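Local coordinates for protein cyclopenase asqI (Emericella nidulans, PDB 5YY3) that catalyses the zinc-dependent conversion of 4'-methoxycyclopenin into 4'-methoxyviridicatin in the biosynthesis of the aspoquinolone mycotoxins, at residues A[230-235]-A[563-568]; A[429-434]-A[443-448]; A[571-576]-A[641-646]. All blocks are in the same frame, centred on the assembly; numbering follows the deposited sequence.

Contact 1 of 3, residues A[230-235]-A[563-568]; sequences LCWSLP and LPVGKV
The carbonyl oxygen of Cys231 meets the loop 563-568 through the aliphatic chain of Lys567, with Lys567 CG 3.4 Å and Lys567 CE 3.5 Å from Cys231 O. The same oxygen accepts a hydrogen bond from NH1 of Arg645. That nitrogen also bonds Gly566 O, so one guanidinium ties both segments together, and it makes a cation-pi contact with the Trp232 ring as well. Extended beyond CG, Lys567 runs past the end of the helix, its CE 3.7 Å from Leu230 O. Its NZ stops 4.1 Å from Ser233 OG, too long for a hydrogen bond. A lysine suits this place: its methylenes cover backbone carbonyls, while its positive tip would probably be welcome at the negative end of the helix dipole. Helix 210-231, which carries the zinc ligand His218 further back, ends here in a Schellman motif: Ser233 is the C-prime residue with positive phi, its N bonding weakly to Leu230 O, while Leu234 N reaches Ser229 O. The contact thus sets the C-terminus of a helix in the hemocyanin-like metal-binding domain against a loop of the Ig-like domain. Cys231 is small enough for that loop to come close. Gly566 N gives its SG a weak hydrogen bond at 3.5 Å, the angle at hydrogen being 144°, and a phi of 80° at Gly566 is easily adopted without a side chain. Val565, short and branched, fits the narrow gap: its CG1, placed between its own backbone N and carbonyl carbon (chi1 64°), presses on Cys231 CB at 3.4 Å. The same methyl also lies 3.7 Å from Trp232 NE1, approaching the indole obliquely; the N-H itself is taken by Tyr175 OH.

Contact 2 of 3, residues A[429-434]-A[443-448]; sequences VRLQDR and HITTFL
Leu431 and Ile444 bring together two strands of the Ig-like domain's β-sheet that are not directly hydrogen-bonded to each other. Strands 422-431 and 443-449 both pair antiparallel with strand 461-475, and the short segments 429-431 and 443-448 splay apart with 60° between their directions. At this divergence the polar link is made by water. One molecule accepts from Leu431 N at 3.0 Å and donates to His443 O at 2.9 Å, satisfying two backbone groups that stand too far apart to bond. The imidazole of His443 is engaged elsewhere, through ND1, with Tyr644 OH.

The apolar contacts come from branched residues, whose methyls can fill the angle between diverging strands. Ile444 sends its two branches to different places. CG1 sits between the backbone N and the carbonyl carbon (chi1 61°) and carries CD1 to Val429 CG1, 3.8 Å away, the two side chains meeting at a slant. CG2 instead lies against the backbone of the other strand, 3.6 Å from Arg430 C. Leu431 replies with its fork laid over the main chain of 443-445: CG is 3.8 Å from His443 O, and CD2 is 4.0 Å from Thr445 N.

Arg430 turns away from Ile444, and Arg434, in the loop that follows the strand, comes to lie beside it. Arg430 NE forms a salt bridge with Glu468 on the neighbouring strand, whose carboxylate also makes a long, weak ion pair with Arg434 and probably eases the approach of the two guanidinium groups. These lie face against face, and Arg434 NH1 bonds weakly to Leu431 O at 2.9 Å. Arg430 NH2 lies over the centre of one face of the Arg434 guanidinium; Gln432 O is 3.3 Å above the opposite face, offset toward its rim.

Contact 3 of 3, residues A[571-576]-A[641-646]; sequences MPFVAF and FKIYRT
Met571 N donates to Ile643 O at 2.6 Å in a nearly straight bond (168°), although it approaches from above the carbonyl plane, and Ile643 N returns a bond to Met571 O at 2.9 Å. Two residues on, Phe573 N meets Phe641 O at 2.8 Å, and Phe641 N answers to Phe573 O at 3.1 Å. Between these hydrogen-bonded pairs lies the non-hydrogen-bonded pair Pro572-Lys642, where the proline's missing N-H costs this pairing nothing. There Lys642 CA comes 3.1 Å from Met571 O in a CA-H...O contact.

Packing gathers on the face shared by Met571, Phe573, Phe641 and Ile643, large apolar residues suited to a buried side. Phe641 has CG between its backbone N and carbonyl carbon (chi1 67°), which carries its ring across to the other strand. Phe573 CB lies over one face of that ring, 3.4 Å from Phe641 CZ, while Ala575 CB, small enough to fit beside it, is 4.0 Å from Phe641 CE1. Ile643 CD1 makes a CH-pi contact over one face of the Phe573 ring, 3.9 Å from its centroid. Met571 and Phe573 also touch helix 210-231, so this is an antiparallel strand pair of the Ig-like domain whose apolar face reaches the metal-binding domain.

In the fold
The centre of contact 3 is about 10 Å from the centres of both the others, which are about 16 Å from each other. Along the chain, contact 2 is nested inside the long loop closed by contact 1, and contact 3 follows in series. Contacts 2 and 3 belong to one sheet, in which strands 443-449 and 636-644 are parallel neighbours; Leu448 N probably bonds Thr646 O, just past the end of strand 636-644. The loop of contact 1 leads into strand 571-580 and joins this sheet to the helical domain. Arg645 extends the connection to Asp165 of the second subunit, so the domain junction adjoins a subunit interface.

Contact 1 of 3, residues A[230-235]-A[563-568]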
loop_
_atom_site.group_PDB
_atom_site.type_symbol
_atom_site.label_atom_id
_atom_site.label_comp_id
_atom_site.label_asym_id
_atom_site.label_seq_id
_atom_site.Cartn_x
_atom_site.Cartn_y
_atom_site.Cartn_z
ATOM N N LEU A 230 -1.200 -5.617 15.461
ATOM C CA LEU A 230 -1.885 -4.341 15.554
ATOM C C LEU A 230 -0.928 -3.158 15.462
ATOM O O LEU A 230 -1.307 -2.074 15.011
ATOM C CB LEU A 230 -2.667 -4.260 16.862
ATOM C CG LEU A 230 -4.182 -4.373 16.749
ATOM C CD1 LEU A 230 -4.536 -5.461 15.776
ATOM C CD2 LEU A 230 -4.774 -4.662 18.115
ATOM N N CYS A 231 0.309 -3.362 15.898
ATOM C CA CYS A 231 1.292 -2.290 15.894
ATOM C C CYS A 231 1.607 -1.843 14.462
ATOM O O CYS A 231 1.847 -0.663 14.197
ATOM C CB CYS A 231 2.559 -2.743 16.619
ATOM S SG CYS A 231 2.283 -3.204 18.360
ATOM N N TRP A 232 1.592 -2.791 13.539
ATOM C CA TRP A 232 1.823 -2.462 12.149
ATOM C C TRP A 232 0.511 -2.223 11.417
ATOM O O TRP A 232 0.495 -2.072 10.200
ATOM C CB TRP A 232 2.609 -3.577 11.472
ATOM C CG TRP A 232 3.947 -3.793 12.075
ATOM C CD1 TRP A 232 4.302 -4.768 12.964
ATOM C CD2 TRP A 232 5.128 -3.020 11.830
ATOM N NE1 TRP A 232 5.636 -4.656 13.280
ATOM C CE2 TRP A 232 6.168 -3.592 12.600
ATOM C CE3 TRP A 232 5.412 -1.900 11.029
ATOM C CZ2 TRP A 232 7.474 -3.083 12.593
ATOM C CZ3 TRP A 232 6.715 -1.383 11.031
ATOM C CH2 TRP A 232 7.726 -1.979 11.804
ATOM N N SER A 233 -0.582 -2.213 12.173
ATOM C CA SER A 233 -1.922 -2.007 11.626
ATOM C C SER A 233 -2.344 -3.135 10.693
ATOM O O SER A 233 -3.125 -2.912 9.779
ATOM C CB SER A 233 -2.019 -0.663 10.886
ATOM O OG SER A 233 -2.130 0.417 11.805
ATOM N N LEU A 234 -1.838 -4.345 10.942
ATOM C CA LEU A 234 -2.219 -5.520 10.160
ATOM C C LEU A 234 -3.451 -6.212 10.771
ATOM O O LEU A 234 -3.810 -5.955 11.914
ATOM C CB LEU A 234 -1.039 -6.490 10.067
ATOM C CG LEU A 234 0.232 -5.891 9.464
ATOM C CD1 LEU A 234 1.381 -6.890 9.470
ATOM C CD2 LEU A 234 -0.059 -5.427 8.056
ATOM N N PRO A 235 -4.126 -7.063 9.999
ATOM C CA PRO A 235 -5.319 -7.674 10.587
ATOM C C PRO A 235 -5.040 -8.635 11.743
ATOM O O PRO A 235 -3.927 -9.146 11.905
ATOM C CB PRO A 235 -5.959 -8.419 9.397
ATOM C CG PRO A 235 -5.014 -8.335 8.286
ATOM C CD PRO A 235 -4.089 -7.201 8.531
ATOM N N LEU A 563 8.527 -6.335 25.029
ATOM C CA LEU A 563 7.639 -5.236 24.670
ATOM C C LEU A 563 7.069 -5.428 23.273
ATOM O O LEU A 563 7.814 -5.734 22.346
ATOM C CB LEU A 563 8.391 -3.906 24.752
ATOM C CG LEU A 563 8.206 -2.919 25.898
ATOM C CD1 LEU A 563 7.996 -3.601 27.212
ATOM C CD2 LEU A 563 9.400 -1.985 25.955
ATOM N N PRO A 564 5.749 -5.249 23.115
ATOM C CA PRO A 564 5.226 -5.083 21.758
ATOM C C PRO A 564 5.985 -3.966 21.056
ATOM O O PRO A 564 6.387 -3.035 21.730
ATOM C CB PRO A 564 3.765 -4.712 21.990
ATOM C CG PRO A 564 3.424 -5.402 23.292
ATOM C CD PRO A 564 4.676 -5.287 24.123
ATOM N N VAL A 565 6.194 -4.074 19.749
ATOM C CA VAL A 565 7.042 -3.141 19.011
ATOM C C VAL A 565 6.535 -1.676 19.097
ATOM O O VAL A 565 7.337 -0.737 19.095
ATOM C CB VAL A 565 7.183 -3.595 17.525
ATOM C CG1 VAL A 565 5.845 -3.569 16.803
ATOM C CG2 VAL A 565 8.227 -2.767 16.767
ATOM N N GLY A 566 5.220 -1.484 19.200
ATOM C CA GLY A 566 4.657 -0.152 19.306
ATOM C C GLY A 566 4.544 0.572 17.976
ATOM O O GLY A 566 4.677 -0.034 16.910
ATOM N N LYS A 567 4.292 1.879 18.033
ATOM C CA LYS A 567 4.213 2.700 16.818
ATOM C C LYS A 567 5.170 3.877 16.875
ATOM O O LYS A 567 5.542 4.325 17.961
ATOM C CB LYS A 567 2.783 3.185 16.611
ATOM C CG LYS A 567 1.837 2.056 16.213
ATOM C CD LYS A 567 0.385 2.477 16.345
ATOM C CE LYS A 567 -0.522 1.541 15.574
ATOM N NZ LYS A 567 -1.904 2.088 15.563
ATOM N N VAL A 568 5.571 4.381 15.707
ATOM C CA VAL A 568 6.539 5.485 15.640
ATOM C C VAL A 568 6.068 6.671 16.486
ATOM O O VAL A 568 6.853 7.259 17.240
ATOM C CB VAL A 568 6.781 5.935 14.178
ATOM C CG1 VAL A 568 7.609 7.252 14.128
ATOM C CG2 VAL A 568 7.475 4.815 13.388
#

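Contact 2 of 3, residues A[429-434]-A[443-448]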
loop_
_atom_site.group_PDB
_atom_site.type_symbol
_atom_site.label_atom_id
_atom_site.label_comp_id
_atom_site.label_asym_id
_atom_site.label_seq_id
_atom_site.Cartn_x
_atom_site.Cartn_y
_atom_site.Cartn_z
ATOM N N VAL A 429 5.289 2.586 34.215
ATOM C CA VAL A 429 6.260 1.888 33.361
ATOM C C VAL A 429 7.203 2.944 32.756
ATOM O O VAL A 429 6.727 3.913 32.157
ATOM C CB VAL A 429 5.553 1.058 32.234
ATOM C CG1 VAL A 429 6.554 0.221 31.455
ATOM C CG2 VAL A 429 4.471 0.153 32.837
ATOM N N ARG A 430 8.518 2.782 32.942
ATOM C CA ARG A 430 9.510 3.815 32.565
ATOM C C ARG A 430 10.732 3.233 31.928
ATOM O O ARG A 430 11.072 2.090 32.192
ATOM C CB ARG A 430 10.088 4.579 33.768
ATOM C CG ARG A 430 9.263 4.720 34.975
ATOM C CD ARG A 430 9.827 5.850 35.832
ATOM N NE ARG A 430 10.774 5.442 36.859
ATOM C CZ ARG A 430 11.101 6.240 37.867
ATOM N NH1 ARG A 430 10.569 7.454 37.917
ATOM N NH2 ARG A 430 11.949 5.845 38.812
ATOM N N LEU A 431 11.474 4.067 31.212
ATOM C CA LEU A 431 12.847 3.738 30.856
ATOM C C LEU A 431 13.710 3.683 32.114
ATOM O O LEU A 431 13.421 4.338 33.122
ATOM C CB LEU A 431 13.421 4.770 29.886
ATOM C CG LEU A 431 12.789 4.854 28.498
ATOM C CD1 LEU A 431 13.273 6.108 27.782
ATOM C CD2 LEU A 431 13.154 3.605 27.700
ATOM N N GLN A 432 14.772 2.895 32.057
ATOM C CA GLN A 432 15.720 2.883 33.147
ATOM C C GLN A 432 16.604 4.125 33.061
ATOM O O GLN A 432 16.924 4.744 34.075
ATOM C CB GLN A 432 16.562 1.623 33.109
ATOM C CG GLN A 432 15.840 0.388 33.580
ATOM C CD GLN A 432 16.783 -0.781 33.648
ATOM O OE1 GLN A 432 17.910 -0.654 34.140
ATOM N NE2 GLN A 432 16.353 -1.920 33.121
ATOM N N ASP A 433 17.000 4.470 31.840
ATOM C CA ASP A 433 17.754 5.686 31.587
ATOM C C ASP A 433 16.804 6.867 31.446
ATOM O O ASP A 433 16.128 6.992 30.438
ATOM C CB ASP A 433 18.601 5.524 30.334
ATOM C CG ASP A 433 19.340 6.794 29.947
ATOM O OD1 ASP A 433 19.377 7.761 30.742
ATOM O OD2 ASP A 433 19.896 6.815 28.832
ATOM N N ARG A 434 16.759 7.725 32.459
ATOM C CA ARG A 434 15.848 8.869 32.473
ATOM C C ARG A 434 16.564 10.205 32.219
ATOM O O ARG A 434 16.118 11.260 32.695
ATOM C CB ARG A 434 15.114 8.930 33.814
ATOM C CG ARG A 434 14.279 7.703 34.106
ATOM C CD ARG A 434 13.569 7.793 35.452
ATOM N NE ARG A 434 14.340 7.235 36.569
ATOM C CZ ARG A 434 14.547 5.929 36.766
ATOM N NH1 ARG A 434 14.098 5.024 35.887
ATOM N NH2 ARG A 434 15.237 5.521 37.832
ATOM N N HIS A 443 6.678 6.674 28.748
ATOM C CA HIS A 443 7.082 6.727 27.342
ATOM C C HIS A 443 8.327 5.877 27.182
ATOM O O HIS A 443 9.430 6.293 27.565
ATOM C CB HIS A 443 7.331 8.173 26.862
ATOM C CG HIS A 443 6.119 9.053 26.966
ATOM N ND1 HIS A 443 5.399 9.463 25.862
ATOM C CD2 HIS A 443 5.476 9.561 28.045
ATOM C CE1 HIS A 443 4.371 10.195 26.258
ATOM N NE2 HIS A 443 4.393 10.269 27.579
ATOM N N ILE A 444 8.145 4.678 26.630
ATOM C CA ILE A 444 9.253 3.747 26.483
ATOM C C ILE A 444 9.490 3.364 25.010
ATOM O O ILE A 444 8.714 3.733 24.110
ATOM C CB ILE A 444 9.022 2.494 27.349
ATOM C CG1 ILE A 444 7.750 1.756 26.930
ATOM C CG2 ILE A 444 8.926 2.892 28.839
ATOM C CD1 ILE A 444 7.452 0.511 27.794
ATOM N N THR A 445 10.567 2.626 24.766
ATOM C CA THR A 445 11.125 2.557 23.419
ATOM C C THR A 445 11.580 1.158 22.958
ATOM O O THR A 445 12.277 0.433 23.671
ATOM C CB THR A 445 12.314 3.517 23.318
ATOM O OG1 THR A 445 11.911 4.783 23.836
ATOM C CG2 THR A 445 12.760 3.687 21.877
ATOM N N THR A 446 11.174 0.804 21.750
ATOM C CA THR A 446 11.670 -0.386 21.088
ATOM C C THR A 446 12.506 0.035 19.890
ATOM O O THR A 446 12.439 1.188 19.451
ATOM C CB THR A 446 10.533 -1.270 20.614
ATOM O OG1 THR A 446 9.800 -0.575 19.599
ATOM C CG2 THR A 446 9.602 -1.613 21.784
ATOM N N PHE A 447 13.286 -0.890 19.356
ATOM C CA PHE A 447 14.048 -0.614 18.151
ATOM C C PHE A 447 14.078 -1.842 17.248
ATOM O O PHE A 447 13.948 -2.984 17.705
ATOM C CB PHE A 447 15.472 -0.154 18.490
ATOM C CG PHE A 447 16.198 -1.042 19.473
ATOM C CD1 PHE A 447 16.881 -2.172 19.041
ATOM C CD2 PHE A 447 16.230 -0.725 20.825
ATOM C CE1 PHE A 447 17.566 -2.989 19.948
ATOM C CE2 PHE A 447 16.915 -1.530 21.730
ATOM C CZ PHE A 447 17.577 -2.669 21.288
ATOM N N LEU A 448 14.222 -1.587 15.957
ATOM C CA LEU A 448 14.376 -2.641 14.975
ATOM C C LEU A 448 15.769 -2.509 14.400
ATOM O O LEU A 448 16.059 -1.545 13.720
ATOM C CB LEU A 448 13.300 -2.543 13.884
ATOM C CG LEU A 448 11.914 -2.832 14.473
ATOM C CD1 LEU A 448 10.806 -2.015 13.849
ATOM C CD2 LEU A 448 11.581 -4.325 14.398
HETATM O O HOH W 1 9.761 6.387 30.473
#

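Contact 3 of 3, residues A[571-576]-A[641-646]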
loop_
_atom_site.group_PDB
_atom_site.type_symbol
_atom_site.label_atom_id
_atom_site.label_comp_id
_atom_site.label_asym_id
_atom_site.label_seq_id
_atom_site.Cartn_x
_atom_site.Cartn_y
_atom_site.Cartn_z
ATOM N N MET A 571 2.476 4.145 20.699
ATOM C CA MET A 571 1.211 3.420 20.744
ATOM C C MET A 571 0.713 3.284 22.173
ATOM O O MET A 571 1.476 2.939 23.074
ATOM C CB MET A 571 1.373 2.050 20.095
ATOM C CG MET A 571 0.125 1.190 20.092
ATOM S SD MET A 571 0.463 -0.351 19.228
ATOM C CE MET A 571 -1.038 -1.303 19.535
ATOM N N PRO A 572 -0.576 3.569 22.394
ATOM C CA PRO A 572 -1.087 3.522 23.772
ATOM C C PRO A 572 -1.351 2.102 24.276
ATOM O O PRO A 572 -2.005 1.300 23.615
ATOM C CB PRO A 572 -2.385 4.350 23.699
ATOM C CG PRO A 572 -2.773 4.347 22.271
ATOM C CD PRO A 572 -1.508 4.232 21.464
ATOM N N PHE A 573 -0.815 1.806 25.459
ATOM C CA PHE A 573 -1.075 0.542 26.141
ATOM C C PHE A 573 -1.594 0.819 27.543
ATOM O O PHE A 573 -1.481 1.930 28.043
ATOM C CB PHE A 573 0.188 -0.316 26.213
ATOM C CG PHE A 573 0.527 -1.013 24.926
ATOM C CD1 PHE A 573 0.941 -0.287 23.815
ATOM C CD2 PHE A 573 0.461 -2.398 24.834
ATOM C CE1 PHE A 573 1.269 -0.924 22.619
ATOM C CE2 PHE A 573 0.783 -3.039 23.644
ATOM C CZ PHE A 573 1.189 -2.290 22.523
ATOM N N VAL A 574 -2.165 -0.188 28.183
ATOM C CA VAL A 574 -2.565 -0.043 29.574
ATOM C C VAL A 574 -1.792 -1.040 30.429
ATOM O O VAL A 574 -1.634 -2.203 30.042
ATOM C CB VAL A 574 -4.081 -0.261 29.754
ATOM C CG1 VAL A 574 -4.459 -0.238 31.236
ATOM C CG2 VAL A 574 -4.860 0.793 28.975
ATOM N N ALA A 575 -1.279 -0.577 31.562
ATOM C CA ALA A 575 -0.637 -1.459 32.526
ATOM C C ALA A 575 -1.608 -1.756 33.649
ATOM O O ALA A 575 -2.351 -0.887 34.077
ATOM C CB ALA A 575 0.627 -0.848 33.072
ATOM N N PHE A 576 -1.594 -3.001 34.108
ATOM C CA PHE A 576 -2.503 -3.485 35.128
ATOM C C PHE A 576 -1.681 -4.196 36.193
ATOM O O PHE A 576 -0.783 -4.979 35.871
ATOM C CB PHE A 576 -3.548 -4.423 34.503
ATOM C CG PHE A 576 -4.238 -5.332 35.484
ATOM C CD1 PHE A 576 -3.683 -6.558 35.828
ATOM C CD2 PHE A 576 -5.465 -4.984 36.025
ATOM C CE1 PHE A 576 -4.320 -7.404 36.700
ATOM C CE2 PHE A 576 -6.114 -5.833 36.909
ATOM C CZ PHE A 576 -5.542 -7.039 37.247
ATOM N N PHE A 641 0.444 3.956 29.269
ATOM C CA PHE A 641 1.788 4.310 28.834
ATOM C C PHE A 641 1.840 4.132 27.327
ATOM O O PHE A 641 0.926 3.583 26.730
ATOM C CB PHE A 641 2.862 3.455 29.518
ATOM C CG PHE A 641 2.830 1.994 29.127
ATOM C CD1 PHE A 641 1.876 1.141 29.664
ATOM C CD2 PHE A 641 3.765 1.469 28.248
ATOM C CE1 PHE A 641 1.846 -0.204 29.316
ATOM C CE2 PHE A 641 3.743 0.126 27.911
ATOM C CZ PHE A 641 2.784 -0.703 28.446
ATOM N N LYS A 642 2.917 4.588 26.714
ATOM C CA LYS A 642 3.026 4.485 25.282
ATOM C C LYS A 642 4.331 3.805 24.907
ATOM O O LYS A 642 5.377 4.031 25.528
ATOM C CB LYS A 642 2.932 5.871 24.631
ATOM C CG LYS A 642 1.535 6.511 24.700
ATOM C CD LYS A 642 1.494 7.806 23.876
ATOM C CE LYS A 642 0.311 8.688 24.234
ATOM N NZ LYS A 642 0.164 9.824 23.272
ATOM N N ILE A 643 4.258 2.957 23.893
ATOM C CA ILE A 643 5.451 2.369 23.303
ATOM C C ILE A 643 5.728 3.000 21.941
ATOM O O ILE A 643 4.847 3.045 21.078
ATOM C CB ILE A 643 5.309 0.850 23.158
ATOM C CG1 ILE A 643 4.930 0.258 24.513
ATOM C CG2 ILE A 643 6.591 0.241 22.649
ATOM C CD1 ILE A 643 4.705 -1.224 24.471
ATOM N N TYR A 644 6.964 3.471 21.778
ATOM C CA TYR A 644 7.446 4.137 20.570
ATOM C C TYR A 644 8.380 3.230 19.782
ATOM O O TYR A 644 9.350 2.687 20.315
ATOM C CB TYR A 644 8.195 5.435 20.917
ATOM C CG TYR A 644 7.333 6.518 21.527
ATOM C CD1 TYR A 644 6.874 6.411 22.838
ATOM C CD2 TYR A 644 6.995 7.663 20.796
ATOM C CE1 TYR A 644 6.078 7.402 23.399
ATOM C CE2 TYR A 644 6.203 8.655 21.343
ATOM C CZ TYR A 644 5.748 8.520 22.646
ATOM O OH TYR A 644 4.962 9.500 23.201
ATOM N N ARG A 645 8.087 3.092 18.497
ATOM C CA ARG A 645 8.882 2.285 17.592
ATOM C C ARG A 645 9.989 3.116 16.961
ATOM O O ARG A 645 9.792 4.290 16.632
ATOM C CB ARG A 645 7.982 1.693 16.508
ATOM C CG ARG A 645 8.652 0.723 15.597
ATOM C CD ARG A 645 7.613 0.050 14.723
ATOM N NE ARG A 645 7.150 0.903 13.638
ATOM C CZ ARG A 645 5.870 1.047 13.303
ATOM N NH1 ARG A 645 4.928 0.409 13.995
ATOM N NH2 ARG A 645 5.535 1.834 12.288
ATOM N N THR A 646 11.136 2.469 16.766
ATOM C CA THR A 646 12.385 3.086 16.325
ATOM C C THR A 646 13.120 2.117 15.390
ATOM O O THR A 646 12.918 0.904 15.475
ATOM C CB THR A 646 13.241 3.448 17.569
ATOM O OG1 THR A 646 13.008 4.815 17.930
ATOM C CG2 THR A 646 14.716 3.200 17.383
#